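Local coordinates for 5-carboxyvanillate decarboxylase (Sphingomonas paucimobilis, PDB 4L6D), which probably removes a carboxyl group from 5-carboxyvanillate to give vanillate, using a manganese-dependent amidohydrolase-fold active site, at residues A[271-284]-A[301-315]. Sequence-based numbering, arbitrary orientation.
Sequences TSGVESHAALRYSI and QPMAPAVQFIRTAPI
F309, E275 and H277 carry most of this contact. E275 CA sits over one face of the F309 ring, 3.6 Å from the centroid and close to the ring normal, a CH-pi contact. T271 OG1 meets the edge of the same ring at CE2. CG of F309 stands anti to its backbone N (chi1 153°), which sends the ring across to the 271-276 loop. The H277 and F309 rings meet rim to rim, with planes 18° apart and neither over the other's face.

The direct hydrogen bond between the segments runs from H277 NE2 to F309 O, 2.8 Å. It lies in the imidazole plane and uses a carbonyl lone pair. P314 CD covers one face of the imidazole, 3.6 Å from its centroid, in a CH-pi contact. The ring is thus held both at its edge and over a face.

Two waters extend the polar link. One donates to G273 O and Q301 OE1. The other donates to E275 OE2 (2.7 Å) and P302 O, and accepts from Q301 NE2. The extended E275 side chain brings its carboxylate alongside P305 and A306, where OE2 lies 3.4 Å from A306 CB.

Apolar packing closes the other end. L280 CD2 touches F309 CZ and A313 CB, the latter at 3.9 Å, while I284 CD1 meets I315 CG2. In one of its two conformers R281 salt-bridges E285 of the second subunit.

S276 caps helix 277-287 by accepting from A279 N. The axis of 277-284 crosses that of 303-311 at -53°. The contact joins the loop and helix after strand 267-270 to the helix and tail after strand 292-293, neighbouring strands of the amidohydrolase TIM barrel.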
loop_
_atom_site.group_PDB
_atom_site.type_symbol
_atom_site.label_atom_id
_atom_site.label_comp_id
_atom_site.label_asym_id
_atom_site.label_seq_id
_atom_site.Cartn_x
_atom_site.Cartn_y
_atom_site.Cartn_z
ATOM N N THR A 271 -1.338 9.219 13.374
ATOM C CA THR A 271 -0.926 10.099 12.285
ATOM C C THR A 271 0.588 10.215 12.127
ATOM O O THR A 271 1.046 11.094 11.409
ATOM C CB THR A 271 -1.478 11.524 12.500
ATOM O OG1 THR A 271 -0.881 12.088 13.670
ATOM C CG2 THR A 271 -3.008 11.492 12.687
ATOM N N SER A 272 1.360 9.361 12.803
ATOM C CA SER A 272 2.824 9.456 12.713
ATOM C C SER A 272 3.289 9.532 11.267
ATOM O O SER A 272 2.896 8.720 10.433
ATOM C CB SER A 272 3.486 8.257 13.388
ATOM O OG SER A 272 2.933 7.051 12.894
ATOM N N GLY A 273 4.117 10.518 10.950
ATOM C CA GLY A 273 4.681 10.598 9.612
ATOM C C GLY A 273 3.730 10.923 8.479
ATOM O O GLY A 273 4.127 10.853 7.316
ATOM N N VAL A 274 2.488 11.278 8.800
ATOM C CA VAL A 274 1.493 11.641 7.788
ATOM C C VAL A 274 0.782 12.908 8.242
ATOM O O VAL A 274 -0.365 12.886 8.708
ATOM C CB VAL A 274 0.484 10.505 7.511
ATOM C CG1 VAL A 274 -0.480 10.894 6.378
ATOM C CG2 VAL A 274 1.239 9.219 7.163
ATOM N N GLU A 275 1.494 14.022 8.123
ATOM C CA GLU A 275 0.990 15.316 8.567
ATOM C C GLU A 275 0.199 15.970 7.442
ATOM O O GLU A 275 0.555 17.024 6.925
ATOM C CB GLU A 275 2.170 16.168 9.059
ATOM C CG GLU A 275 2.859 15.466 10.238
ATOM C CD GLU A 275 4.201 16.069 10.650
ATOM O OE1 GLU A 275 4.526 17.205 10.241
ATOM O OE2 GLU A 275 4.926 15.374 11.411
ATOM N N SER A 276 -0.893 15.300 7.077
ATOM C CA SER A 276 -1.772 15.739 6.003
ATOM C C SER A 276 -3.179 15.954 6.524
ATOM O O SER A 276 -3.823 15.015 6.977
ATOM C CB SER A 276 -1.822 14.662 4.915
ATOM O OG SER A 276 -2.914 14.895 4.034
ATOM N N HIS A 277 -3.667 17.188 6.464
ATOM C CA HIS A 277 -5.049 17.429 6.881
ATOM C C HIS A 277 -6.045 16.638 6.035
ATOM O O HIS A 277 -7.075 16.190 6.540
ATOM C CB HIS A 277 -5.383 18.915 6.829
ATOM C CG HIS A 277 -4.683 19.722 7.874
ATOM N ND1 HIS A 277 -4.421 21.067 7.720
ATOM C CD2 HIS A 277 -4.202 19.378 9.094
ATOM C CE1 HIS A 277 -3.802 21.514 8.799
ATOM N NE2 HIS A 277 -3.645 20.509 9.642
ATOM N N ALA A 278 -5.751 16.469 4.751
ATOM C CA ALA A 278 -6.656 15.737 3.868
ATOM C C ALA A 278 -6.742 14.269 4.256
ATOM O O ALA A 278 -7.830 13.690 4.261
ATOM C CB ALA A 278 -6.207 15.863 2.408
ATOM N N ALA A 279 -5.596 13.661 4.559
ATOM C CA ALA A 279 -5.576 12.254 4.939
ATOM C C ALA A 279 -6.211 12.083 6.314
ATOM O O ALA A 279 -6.858 11.072 6.586
ATOM C CB ALA A 279 -4.144 11.706 4.946
ATOM N N LEU A 280 -6.013 13.073 7.180
ATOM C CA LEU A 280 -6.609 13.038 8.522
ATOM C C LEU A 280 -8.128 13.091 8.409
ATOM O O LEU A 280 -8.833 12.294 9.047
ATOM C CB LEU A 280 -6.112 14.215 9.375
ATOM C CG LEU A 280 -6.799 14.402 10.734
ATOM C CD1 LEU A 280 -6.582 13.178 11.608
ATOM C CD2 LEU A 280 -6.290 15.656 11.437
ATOM N N ARG A 281 -8.630 14.023 7.601
ATOM C CA ARG A 281 -10.066 14.152 7.369
ATOM C C ARG A 281 -10.679 12.873 6.792
ATOM O O ARG A 281 -11.745 12.436 7.234
ATOM C CB ARG A 281 -10.352 15.341 6.446
ATOM C CG ARG A 281 -10.454 16.675 7.165
ATOM C CD ARG A 281 -10.785 17.825 6.206
ATOM N NE ARG A 281 -9.591 18.522 5.727
ATOM C CZ ARG A 281 -9.078 18.394 4.506
ATOM N NH1 ARG A 281 -7.982 19.066 4.167
ATOM N NH2 ARG A 281 -9.660 17.597 3.620
ATOM N N TYR A 282 -10.005 12.277 5.808
ATOM C CA TYR A 282 -10.451 11.024 5.203
ATOM C C TYR A 282 -10.548 9.914 6.270
ATOM O O TYR A 282 -11.537 9.174 6.346
ATOM C CB TYR A 282 -9.491 10.592 4.068
ATOM C CG TYR A 282 -9.809 9.185 3.603
ATOM C CD1 TYR A 282 -10.752 8.962 2.606
ATOM C CD2 TYR A 282 -9.223 8.079 4.213
ATOM C CE1 TYR A 282 -11.090 7.684 2.221
ATOM C CE2 TYR A 282 -9.561 6.793 3.842
ATOM C CZ TYR A 282 -10.494 6.601 2.851
ATOM O OH TYR A 282 -10.852 5.328 2.472
ATOM N N SER A 283 -9.522 9.811 7.106
ATOM C CA SER A 283 -9.471 8.749 8.109
ATOM C C SER A 283 -10.562 8.900 9.163
ATOM O O SER A 283 -11.215 7.918 9.543
ATOM C CB SER A 283 -8.089 8.694 8.760
ATOM O OG SER A 283 -7.129 8.393 7.757
ATOM N N ILE A 284 -10.778 10.129 9.622
ATOM C CA ILE A 284 -11.869 10.395 10.552
ATOM C C ILE A 284 -13.213 10.010 9.939
ATOM O O ILE A 284 -14.057 9.415 10.608
ATOM C CB ILE A 284 -11.880 11.857 10.991
ATOM C CG1 ILE A 284 -10.633 12.155 11.840
ATOM C CG2 ILE A 284 -13.173 12.186 11.768
ATOM C CD1 ILE A 284 -10.395 13.651 12.070
ATOM N N GLN A 301 11.376 12.103 13.395
ATOM C CA GLN A 301 10.794 13.335 12.870
ATOM C C GLN A 301 10.764 14.383 13.975
ATOM O O GLN A 301 10.742 14.039 15.158
ATOM C CB GLN A 301 9.386 13.094 12.339
ATOM C CG GLN A 301 9.382 12.139 11.169
ATOM C CD GLN A 301 8.165 12.277 10.278
ATOM O OE1 GLN A 301 7.839 11.359 9.547
ATOM N NE2 GLN A 301 7.527 13.443 10.296
ATOM N N PRO A 302 10.765 15.669 13.597
ATOM C CA PRO A 302 10.756 16.752 14.585
ATOM C C PRO A 302 9.369 17.040 15.156
ATOM O O PRO A 302 8.354 16.839 14.491
ATOM C CB PRO A 302 11.220 17.955 13.768
ATOM C CG PRO A 302 10.744 17.676 12.400
ATOM C CD PRO A 302 10.947 16.188 12.229
ATOM N N MET A 303 9.341 17.538 16.383
ATOM C CA MET A 303 8.077 17.775 17.075
ATOM C C MET A 303 7.270 18.955 16.551
ATOM O O MET A 303 6.055 18.835 16.414
ATOM C CB MET A 303 8.308 17.940 18.578
ATOM C CG MET A 303 8.947 16.719 19.200
ATOM S SD MET A 303 8.801 16.730 20.995
ATOM C CE MET A 303 10.288 15.851 21.494
ATOM N N ALA A 304 7.920 20.087 16.271
ATOM C CA ALA A 304 7.160 21.310 15.947
ATOM C C ALA A 304 6.182 21.161 14.777
ATOM O O ALA A 304 5.018 21.533 14.913
ATOM C CB ALA A 304 8.076 22.527 15.752
ATOM N N PRO A 305 6.631 20.597 13.637
ATOM C CA PRO A 305 5.670 20.482 12.535
ATOM C C PRO A 305 4.526 19.526 12.867
ATOM O O PRO A 305 3.399 19.754 12.433
ATOM C CB PRO A 305 6.501 19.924 11.371
ATOM C CG PRO A 305 7.921 20.130 11.742
ATOM C CD PRO A 305 8.011 20.263 13.226
ATOM N N ALA A 306 4.804 18.465 13.616
ATOM C CA ALA A 306 3.755 17.506 13.957
ATOM C C ALA A 306 2.712 18.158 14.864
ATOM O O ALA A 306 1.511 17.953 14.711
ATOM C CB ALA A 306 4.363 16.271 14.618
ATOM N N VAL A 307 3.193 18.928 15.830
ATOM C CA VAL A 307 2.326 19.676 16.730
ATOM C C VAL A 307 1.478 20.689 15.961
ATOM O O VAL A 307 0.262 20.782 16.167
ATOM C CB VAL A 307 3.170 20.379 17.817
ATOM C CG1 VAL A 307 2.339 21.405 18.596
ATOM C CG2 VAL A 307 3.763 19.335 18.760
ATOM N N GLN A 308 2.109 21.443 15.070
ATOM C CA GLN A 308 1.385 22.476 14.351
ATOM C C GLN A 308 0.365 21.877 13.396
ATOM O O GLN A 308 -0.697 22.466 13.180
ATOM C CB GLN A 308 2.369 23.435 13.688
ATOM C CG GLN A 308 3.160 24.160 14.775
ATOM C CD GLN A 308 4.340 24.966 14.274
ATOM O OE1 GLN A 308 4.442 25.297 13.087
ATOM N NE2 GLN A 308 5.232 25.313 15.196
ATOM N N PHE A 309 0.665 20.687 12.879
ATOM C CA PHE A 309 -0.282 19.943 12.045
ATOM C C PHE A 309 -1.607 19.694 12.780
ATOM O O PHE A 309 -2.685 20.000 12.252
ATOM C CB PHE A 309 0.380 18.638 11.577
ATOM C CG PHE A 309 -0.576 17.499 11.291
ATOM C CD1 PHE A 309 -1.428 17.519 10.189
ATOM C CD2 PHE A 309 -0.581 16.377 12.123
ATOM C CE1 PHE A 309 -2.284 16.439 9.929
ATOM C CE2 PHE A 309 -1.428 15.301 11.872
ATOM C CZ PHE A 309 -2.286 15.336 10.780
ATOM N N ILE A 310 -1.543 19.187 14.007
ATOM C CA ILE A 310 -2.785 18.925 14.731
ATOM C C ILE A 310 -3.429 20.203 15.300
ATOM O O ILE A 310 -4.656 20.337 15.267
ATOM C CB ILE A 310 -2.625 17.797 15.789
ATOM C CG1 ILE A 310 -3.974 17.433 16.417
ATOM C CG2 ILE A 310 -1.649 18.193 16.868
ATOM C CD1 ILE A 310 -4.989 16.901 15.433
ATOM N N ARG A 311 -2.622 21.158 15.775
ATOM C CA ARG A 311 -3.185 22.401 16.313
ATOM C C ARG A 311 -3.963 23.185 15.259
ATOM O O ARG A 311 -4.878 23.945 15.590
ATOM C CB ARG A 311 -2.100 23.297 16.924
ATOM C CG ARG A 311 -1.518 22.793 18.244
ATOM C CD ARG A 311 -0.754 23.946 18.897
ATOM N NE ARG A 311 0.169 23.534 19.956
ATOM C CZ ARG A 311 -0.199 23.201 21.186
ATOM N NH1 ARG A 311 -1.485 23.220 21.527
ATOM N NH2 ARG A 311 0.725 22.847 22.076
ATOM N N THR A 312 -3.582 23.023 13.995
ATOM C CA THR A 312 -4.236 23.750 12.917
ATOM C C THR A 312 -5.201 22.890 12.100
ATOM O O THR A 312 -5.684 23.342 11.060
ATOM C CB THR A 312 -3.222 24.362 11.939
ATOM O OG1 THR A 312 -2.464 23.307 11.321
ATOM C CG2 THR A 312 -2.280 25.318 12.669
ATOM N N ALA A 313 -5.498 21.674 12.555
ATOM C CA ALA A 313 -6.358 20.791 11.759
ATOM C C ALA A 313 -7.768 21.381 11.611
ATOM O O ALA A 313 -8.349 21.881 12.587
ATOM C CB ALA A 313 -6.417 19.420 12.369
ATOM N N PRO A 314 -8.324 21.325 10.390
ATOM C CA PRO A 314 -9.638 21.916 10.115
ATOM C C PRO A 314 -10.763 20.965 10.518
ATOM O O PRO A 314 -11.510 20.442 9.683
ATOM C CB PRO A 314 -9.602 22.146 8.604
ATOM C CG PRO A 314 -8.704 21.084 8.097
ATOM C CD PRO A 314 -7.643 20.900 9.155
ATOM N N ILE A 315 -10.850 20.748 11.825
ATOM C CA ILE A 315 -11.838 19.879 12.441
ATOM C C ILE A 315 -12.312 20.590 13.705
ATOM O O ILE A 315 -11.614 21.461 14.229
ATOM C CB ILE A 315 -11.231 18.493 12.785
ATOM C CG1 ILE A 315 -10.024 18.661 13.715
ATOM C CG2 ILE A 315 -10.856 17.759 11.506
ATOM C CD1 ILE A 315 -9.287 17.368 14.041
HETATM O O HOH W 1 6.880 10.466 6.981
HETATM O O HOH W 2 7.477 15.892 11.964
#